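Local coordinates for protein nitrite oxidoreductase subunit C (Kuenenia stuttgartiensis, PDB 7B04) that binds a heme b and calcium ions as a subunit of the nitrite oxidoreductase complex, where it probably takes part in electron transfer, at residues E41-K46 with I145-P150; F281-S286 with E317-Q322. One frame throughout, in Å; residues are numbered along the deposited sequence. Where two conformers were deposited one is given.

Contact 1: E41-K46 with I145-P150; sequences ELTPAK and ISPEEP
Leu-42, Thr-43 and Pro-44, where the short helix 39-42 runs out into loop, lie against Ile-145, Pro-147 and Pro-150 of the loop between strands 133-139 and 162-168. The two backbones run in opposite senses, Leu-42 level with Pro-147 and Pro-44 with Ile-145, and the contact is made by van der Waals packing, with carbon atoms meeting carbon or backbone carbonyl oxygens. Leu-42 has its CB turned toward the loop; with CG anti to its carbonyl carbon (chi1 -67°) and CD1 at the leading end, it meets the Pro-150 ring at a slant, CD1 lying 4.0 Å from CB of Pro-150. Thr-43, the first residue to leave helical geometry, sends its methyl rather than its hydroxyl across: CG2 stands 3.5 Å from CG of Pro-147 and also touches CD of that ring. Pro-44 turns its ring toward Ile-145 and brings CG to 3.3 Å from the backbone O of Ile-145, with CD of the proline near the same oxygen. The Ile-145 side chain answers from its branch point, its CB 4.2 Å from CG of Pro-44, while its CG2 reaches back to 3.7 Å from O of Leu-42. The loop is tied within itself by an ST motif, in which Ser-146 OG accepts from N of Glu-149 at 3.0 Å; the CB of Ser-146 points away from segment 41-46. This is packing at the surface; the Leu-42 side chain is still about 10 Å from the heme. Leu-42 also touches Pro-153, two residues before the axial ligand Met-155, and Glu-41 forms a salt bridge with Arg-154. Pro-44 and Ile-145 both touch Tyr-288 of strand 286-294, Ile-145 also meets Trp-311, and Ala-45 shares a backbone hydrogen bond with Trp-311 in strand 306-316.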
ATOM      1  N   GLU C  41      53.642  17.331 -25.056  1.00 45.17           N
ATOM      2  CA  GLU C  41      52.685  16.373 -25.591  1.00 37.31           C
ATOM      3  C   GLU C  41      52.794  16.230 -27.110  1.00 36.12           C
ATOM      4  O   GLU C  41      52.590  15.134 -27.642  1.00 35.35           O
ATOM      5  CB  GLU C  41      51.271  16.811 -25.203  1.00 42.11           C
ATOM      6  CG  GLU C  41      50.995  16.719 -23.711  1.00 43.49           C
ATOM      7  CD  GLU C  41      49.617  17.227 -23.339  1.00 44.54           C
ATOM      8  OE1 GLU C  41      49.471  18.446 -23.100  1.00 48.65           O
ATOM      9  OE2 GLU C  41      48.677  16.409 -23.292  1.00 47.91           O
ATOM     10  N   LEU C  42      53.095  17.320 -27.821  1.00 39.11           N
ATOM     11  CA  LEU C  42      53.075  17.285 -29.282  1.00 39.91           C
ATOM     12  C   LEU C  42      54.323  16.658 -29.902  1.00 42.82           C
ATOM     13  O   LEU C  42      54.241  16.116 -31.011  1.00 49.81           O
ATOM     14  CB  LEU C  42      52.848  18.695 -29.831  1.00 37.89           C
ATOM     15  CG  LEU C  42      51.440  19.180 -29.465  1.00 37.52           C
ATOM     16  CD1 LEU C  42      51.163  20.577 -29.993  1.00 33.77           C
ATOM     17  CD2 LEU C  42      50.387  18.187 -29.953  1.00 43.45           C
ATOM     18  N   THR C  43      55.478  16.728 -29.242  1.00 39.66           N
ATOM     19  CA  THR C  43      56.669  16.093 -29.809  1.00 41.62           C
ATOM     20  C   THR C  43      56.666  14.601 -29.490  1.00 36.20           C
ATOM     21  O   THR C  43      56.510  14.225 -28.325  1.00 34.00           O
ATOM     22  CB  THR C  43      57.954  16.727 -29.272  1.00 43.18           C
ATOM     23  OG1 THR C  43      58.273  16.158 -27.997  1.00 54.91           O
ATOM     24  CG2 THR C  43      57.795  18.226 -29.120  1.00 40.55           C
ATOM     25  N   PRO C  44      56.834  13.729 -30.483  1.00 31.65           N
ATOM     26  CA  PRO C  44      56.823  12.288 -30.208  1.00 31.53           C
ATOM     27  C   PRO C  44      58.007  11.876 -29.345  1.00 29.36           C
ATOM     28  O   PRO C  44      59.034  12.554 -29.278  1.00 41.36           O
ATOM     29  CB  PRO C  44      56.907  11.655 -31.601  1.00 32.22           C
ATOM     30  CG  PRO C  44      56.437  12.720 -32.537  1.00 31.81           C
ATOM     31  CD  PRO C  44      56.899  14.010 -31.927  1.00 33.49           C
ATOM     32  N   ALA C  45      57.845  10.738 -28.676  1.00 32.44           N
ATOM     33  CA  ALA C  45      58.928  10.168 -27.888  1.00 31.80           C
ATOM     34  C   ALA C  45      60.074   9.722 -28.792  1.00 31.40           C
ATOM     35  O   ALA C  45      59.926   9.587 -30.010  1.00 39.13           O
ATOM     36  CB  ALA C  45      58.427   8.990 -27.054  1.00 34.13           C
ATOM     37  N   LYS C  46      61.241   9.507 -28.182  1.00 27.82           N
ATOM     38  CA  LYS C  46      62.433   9.199 -28.961  1.00 30.53           C
ATOM     39  C   LYS C  46      62.696   7.706 -29.119  1.00 26.77           C
ATOM     40  O   LYS C  46      63.184   7.286 -30.174  1.00 27.90           O
ATOM     41  CB  LYS C  46      63.658   9.862 -28.325  1.00 31.24           C
ATOM     42  CG  LYS C  46      63.625  11.384 -28.358  1.00 32.36           C
ATOM     43  N   ILE C 145      54.543  13.502 -37.248  1.00 41.94           N
ATOM     44  CA  ILE C 145      54.042  14.396 -36.206  1.00 46.58           C
ATOM     45  C   ILE C 145      55.195  15.192 -35.612  1.00 47.02           C
ATOM     46  O   ILE C 145      56.243  14.629 -35.271  1.00 49.47           O
ATOM     47  CB  ILE C 145      53.279  13.622 -35.117  1.00 45.94           C
ATOM     48  CG1 ILE C 145      52.065  12.945 -35.729  1.00 46.96           C
ATOM     49  CG2 ILE C 145      52.784  14.556 -34.028  1.00 46.51           C
ATOM     50  CD1 ILE C 145      51.606  11.756 -34.945  1.00 45.71           C
ATOM     51  N   SER C 146      54.977  16.493 -35.462  1.00 47.53           N
ATOM     52  CA  SER C 146      55.961  17.437 -34.953  1.00 57.15           C
ATOM     53  C   SER C 146      55.217  18.669 -34.459  1.00 58.60           C
ATOM     54  O   SER C 146      54.038  18.843 -34.769  1.00 59.12           O
ATOM     55  CB  SER C 146      56.969  17.823 -36.046  1.00 49.71           C
ATOM     56  OG  SER C 146      56.325  18.627 -37.023  1.00 47.88           O
ATOM     57  N   PRO C 147      55.849  19.503 -33.632  1.00 58.24           N
ATOM     58  CA  PRO C 147      55.180  20.753 -33.234  1.00 52.67           C
ATOM     59  C   PRO C 147      54.809  21.629 -34.419  1.00 53.07           C
ATOM     60  O   PRO C 147      53.844  22.398 -34.334  1.00 45.88           O
ATOM     61  CB  PRO C 147      56.211  21.430 -32.323  1.00 56.90           C
ATOM     62  CG  PRO C 147      57.021  20.314 -31.792  1.00 47.81           C
ATOM     63  CD  PRO C 147      57.100  19.290 -32.886  1.00 51.36           C
ATOM     64  N   GLU C 148      55.562  21.544 -35.521  1.00 53.51           N
ATOM     65  CA  GLU C 148      55.230  22.302 -36.724  1.00 54.46           C
ATOM     66  C   GLU C 148      54.055  21.691 -37.474  1.00 49.00           C
ATOM     67  O   GLU C 148      53.317  22.413 -38.153  1.00 50.83           O
ATOM     68  CB  GLU C 148      56.450  22.389 -37.643  1.00 55.00           C
ATOM     69  N   GLU C 149      53.864  20.374 -37.364  1.00 50.89           N
ATOM     70  CA  GLU C 149      52.716  19.675 -37.940  1.00 55.70           C
ATOM     71  C   GLU C 149      52.059  18.914 -36.795  1.00 52.62           C
ATOM     72  O   GLU C 149      52.286  17.705 -36.622  1.00 45.55           O
ATOM     73  CB  GLU C 149      53.139  18.728 -39.062  1.00 53.85           C
ATOM     74  CG  GLU C 149      52.525  19.019 -40.423  1.00 55.71           C
ATOM     75  CD  GLU C 149      53.052  18.088 -41.502  1.00 68.07           C
ATOM     76  OE1 GLU C 149      54.269  17.802 -41.497  1.00 65.15           O
ATOM     77  OE2 GLU C 149      52.252  17.637 -42.348  1.00 67.35           O
ATOM     78  N   PRO C 150      51.232  19.587 -35.997  1.00 43.90           N
ATOM     79  CA  PRO C 150      50.756  18.985 -34.747  1.00 41.32           C
ATOM     80  C   PRO C 150      49.588  18.033 -34.951  1.00 34.00           C
ATOM     81  O   PRO C 150      48.657  18.304 -35.715  1.00 36.77           O
ATOM     82  CB  PRO C 150      50.341  20.203 -33.913  1.00 43.52           C
ATOM     83  CG  PRO C 150      49.929  21.214 -34.923  1.00 43.16           C
ATOM     84  CD  PRO C 150      50.783  20.984 -36.147  1.00 42.92           C
TER

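Contact 2: F281-S286 with E317-Q322; sequences FVPGES and ERIAWQ
Pro-283 and Gly-284 form the corner of a type II beta turn that packs against Glu-317, Arg-318 and Ile-319, at the start of the C-terminal tail. The turn, from Val-282 to Glu-285, is closed by a backbone hydrogen bond from N of Glu-285 to O of Val-282 at 2.9 Å, and it leads into strand 286-294. Gly-284 takes the third position with phi 97°, the positive value usual there in a type II turn and one that glycine adopts easily. Pro-283 aims its ring at the tail: CB lies 3.6 Å from O of Glu-317 and also meets CG1 of Ile-319, while CG is 3.9 Å from CD1 of that isoleucine. The proline ring and the isoleucine run alongside one another in the same direction.

Arg-318 can be followed outward from its CB, whose bond from CA runs past the turn, neither toward it nor away. CG comes 3.9 Å from CA of Gly-284, and a bend at chi2 (141°) carries the chain on over the glycine. The guanidinium then has that CA above one face, toward its rim, and NH1 and NH2 come near O of Gly-284 without a hydrogen bond. A second conformer of this arginine is also present, and a crystal neighbour touches the residue. O of Glu-317 accepts a hydrogen bond from NE2 of His-104, and Ile-319 touches Tyr-53 of strand 49-53. Further along, the chain makes an inverse gamma turn centred on Ala-320, and CG2 of Ile-319 stands 3.8 Å above the centre of the Trp-321 ring.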
ATOM      1  N   PHE C 281      48.571  -1.331 -41.303  1.00 28.59           N
ATOM      2  CA  PHE C 281      49.992  -1.587 -41.118  1.00 30.28           C
ATOM      3  C   PHE C 281      50.574  -2.198 -42.386  1.00 25.88           C
ATOM      4  O   PHE C 281      49.934  -3.026 -43.040  1.00 25.62           O
ATOM      5  CB  PHE C 281      50.244  -2.535 -39.944  1.00 23.36           C
ATOM      6  CG  PHE C 281      49.740  -2.028 -38.625  1.00 25.29           C
ATOM      7  CD1 PHE C 281      50.407  -1.019 -37.952  1.00 25.52           C
ATOM      8  CD2 PHE C 281      48.614  -2.585 -38.041  1.00 30.96           C
ATOM      9  CE1 PHE C 281      49.950  -0.560 -36.731  1.00 25.57           C
ATOM     10  CE2 PHE C 281      48.152  -2.131 -36.819  1.00 24.59           C
ATOM     11  CZ  PHE C 281      48.820  -1.118 -36.164  1.00 26.45           C
ATOM     12  N   VAL C 282      51.780  -1.767 -42.741  1.00 24.27           N
ATOM     13  CA  VAL C 282      52.504  -2.347 -43.868  1.00 25.91           C
ATOM     14  C   VAL C 282      53.895  -2.740 -43.387  1.00 24.19           C
ATOM     15  O   VAL C 282      54.581  -1.918 -42.759  1.00 23.36           O
ATOM     16  CB  VAL C 282      52.579  -1.374 -45.055  1.00 26.69           C
ATOM     17  CG1 VAL C 282      53.409  -1.974 -46.179  1.00 20.64           C
ATOM     18  CG2 VAL C 282      51.181  -1.023 -45.548  1.00 22.35           C
ATOM     19  N   PRO C 283      54.346  -3.970 -43.631  1.00 27.84           N
ATOM     20  CA  PRO C 283      55.699  -4.350 -43.205  1.00 30.76           C
ATOM     21  C   PRO C 283      56.739  -3.458 -43.865  1.00 29.50           C
ATOM     22  O   PRO C 283      56.704  -3.219 -45.073  1.00 29.18           O
ATOM     23  CB  PRO C 283      55.820  -5.808 -43.668  1.00 27.22           C
ATOM     24  CG  PRO C 283      54.411  -6.292 -43.744  1.00 18.33           C
ATOM     25  CD  PRO C 283      53.608  -5.107 -44.204  1.00 29.49           C
ATOM     26  N   GLY C 284      57.607  -2.890 -43.051  1.00 26.49           N
ATOM     27  CA  GLY C 284      58.618  -1.945 -43.518  1.00 29.95           C
ATOM     28  C   GLY C 284      58.170  -0.520 -43.325  1.00 35.01           C
ATOM     29  O   GLY C 284      58.980   0.361 -43.505  1.00 38.55           O
ATOM     30  N   GLU C 285      56.930  -0.302 -42.906  1.00 32.82           N
ATOM     31  CA  GLU C 285      56.476   1.095 -42.699  1.00 39.37           C
ATOM     32  C   GLU C 285      56.441   1.394 -41.210  1.00 36.16           C
ATOM     33  O   GLU C 285      56.362   0.487 -40.443  1.00 36.26           O
ATOM     34  CB  GLU C 285      55.135   1.391 -43.361  1.00 37.82           C
ATOM     35  CG  GLU C 285      54.849   2.864 -43.599  1.00 44.06           C
ATOM     36  CD  GLU C 285      55.878   3.696 -44.343  1.00 58.40           C
ATOM     37  OE1 GLU C 285      55.535   4.263 -45.392  1.00 55.97           O
ATOM     38  OE2 GLU C 285      57.009   3.809 -43.855  1.00 55.23           O
ATOM     39  N   SER C 286      56.574   2.663 -40.869  1.00 41.67           N
ATOM     40  CA  SER C 286      56.567   3.139 -39.480  1.00 36.08           C
ATOM     41  C   SER C 286      55.440   4.138 -39.337  1.00 35.41           C
ATOM     42  O   SER C 286      55.142   4.818 -40.291  1.00 35.27           O
ATOM     43  CB  SER C 286      57.848   3.795 -39.171  1.00 41.53           C
ATOM     44  OG  SER C 286      58.160   4.721 -40.173  1.00 37.69           O
ATOM     45  N   GLU C 317      59.167  -4.291 -39.103  1.00 27.83           N
ATOM     46  CA  GLU C 317      60.228  -4.906 -39.884  1.00 33.59           C
ATOM     47  C   GLU C 317      59.671  -5.496 -41.178  1.00 35.67           C
ATOM     48  O   GLU C 317      58.483  -5.814 -41.290  1.00 31.00           O
ATOM     49  CB  GLU C 317      60.921  -6.005 -39.076  1.00 27.43           C
ATOM     50  CG  GLU C 317      62.249  -5.607 -38.457  1.00 30.49           C
ATOM     51  CD  GLU C 317      62.594  -6.443 -37.240  1.00 32.50           C
ATOM     52  OE1 GLU C 317      62.595  -7.688 -37.354  1.00 37.38           O
ATOM     53  OE2 GLU C 317      62.866  -5.858 -36.170  1.00 34.87           O
ATOM     54  N   ARG C 318      60.551  -5.650 -42.163  0.54 35.42           N
ATOM     55  CA  ARG C 318      60.172  -6.301 -43.406  0.54 37.63           C
ATOM     56  C   ARG C 318      60.082  -7.812 -43.207  0.54 36.05           C
ATOM     57  O   ARG C 318      60.603  -8.371 -42.238  0.54 36.71           O
ATOM     58  CB  ARG C 318      61.171  -5.972 -44.517  0.54 35.90           C
ATOM     59  CG  ARG C 318      61.079  -4.545 -45.037  0.54 34.72           C
ATOM     60  CD  ARG C 318      62.459  -3.977 -45.330  0.54 37.83           C
ATOM     61  NE  ARG C 318      62.396  -2.606 -45.828  0.54 34.73           N
ATOM     62  CZ  ARG C 318      62.407  -1.527 -45.052  0.54 32.11           C
ATOM     63  NH1 ARG C 318      62.347  -0.318 -45.594  0.54 33.67           N
ATOM     64  NH2 ARG C 318      62.478  -1.656 -43.735  0.54 28.71           N
ATOM     65  N   ILE C 319      59.411  -8.474 -44.144  1.00 31.07           N
ATOM     66  CA  ILE C 319      59.213  -9.915 -44.063  1.00 32.26           C
ATOM     67  C   ILE C 319      60.438 -10.614 -44.639  1.00 34.26           C
ATOM     68  O   ILE C 319      60.910 -10.269 -45.729  1.00 33.10           O
ATOM     69  CB  ILE C 319      57.937 -10.336 -44.810  1.00 35.28           C
ATOM     70  CG1 ILE C 319      56.701  -9.698 -44.171  1.00 26.74           C
ATOM     71  CG2 ILE C 319      57.808 -11.854 -44.843  1.00 28.39           C
ATOM     72  CD1 ILE C 319      55.449  -9.843 -45.007  1.00 18.79           C
ATOM     73  N   ALA C 320      60.956 -11.600 -43.905  1.00 37.78           N
ATOM     74  CA  ALA C 320      62.081 -12.416 -44.358  1.00 30.74           C
ATOM     75  C   ALA C 320      61.567 -13.382 -45.423  1.00 40.23           C
ATOM     76  O   ALA C 320      61.309 -14.562 -45.173  1.00 46.82           O
ATOM     77  CB  ALA C 320      62.729 -13.151 -43.192  1.00 26.82           C
ATOM     78  N   TRP C 321      61.410 -12.860 -46.636  1.00 34.82           N
ATOM     79  CA  TRP C 321      60.935 -13.672 -47.748  1.00 38.16           C
ATOM     80  C   TRP C 321      61.922 -14.783 -48.078  1.00 37.60           C
ATOM     81  O   TRP C 321      63.117 -14.537 -48.248  1.00 39.58           O
ATOM     82  CB  TRP C 321      60.704 -12.799 -48.979  1.00 38.18           C
ATOM     83  CG  TRP C 321      59.575 -11.840 -48.819  1.00 29.08           C
ATOM     84  CD1 TRP C 321      59.663 -10.485 -48.689  1.00 25.78           C
ATOM     85  CD2 TRP C 321      58.180 -12.159 -48.762  1.00 31.40           C
ATOM     86  NE1 TRP C 321      58.410  -9.940 -48.561  1.00 24.52           N
ATOM     87  CE2 TRP C 321      57.482 -10.947 -48.600  1.00 31.28           C
ATOM     88  CE3 TRP C 321      57.454 -13.353 -48.832  1.00 32.30           C
ATOM     89  CZ2 TRP C 321      56.093 -10.892 -48.510  1.00 27.45           C
ATOM     90  CZ3 TRP C 321      56.076 -13.296 -48.741  1.00 33.54           C
ATOM     91  CH2 TRP C 321      55.410 -12.075 -48.582  1.00 26.90           C
ATOM     92  N   GLN C 322      61.424 -16.015 -48.118  1.00 47.03           N
ATOM     93  CA  GLN C 322      62.257 -17.156 -48.472  1.00 52.33           C
ATOM     94  C   GLN C 322      62.313 -17.276 -49.992  1.00 56.02           C
ATOM     95  O   GLN C 322      63.257 -17.825 -50.560  1.00 50.07           O
ATOM     96  CB  GLN C 322      61.722 -18.448 -47.853  1.00 54.76           C
ATOM     97  CG  GLN C 322      61.822 -18.506 -46.339  1.00 66.19           C
ATOM     98  CD  GLN C 322      61.406 -19.854 -45.783  1.00 74.95           C
ATOM     99  OE1 GLN C 322      61.038 -20.760 -46.531  1.00 76.45           O
ATOM    100  NE2 GLN C 322      61.466 -19.993 -44.463  1.00 70.21           N
ATOM    101  OXT GLN C 322      61.406 -16.817 -50.688  1.00 53.20           O
TER

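Contact 1 closes along the chain before contact 2 opens; their centres are 25 Å apart and their nearest atoms about 9 Å, with no touch between them. Both lie at the surface, 24 to 25 Å from the centre of the chain, and the antiparallel strands 286-294 and 306-316 join them. Contact 1, at the end of helix 39-42, touches residues within these strands, whereas contact 2 packs the turn leading into the first against the tail that follows the second. Contact 1 thus touches the pair itself and contact 2 lies at one end of it. Contact 1 is the nearer to the heme; contact 2 lies away from the heme and calcium sites.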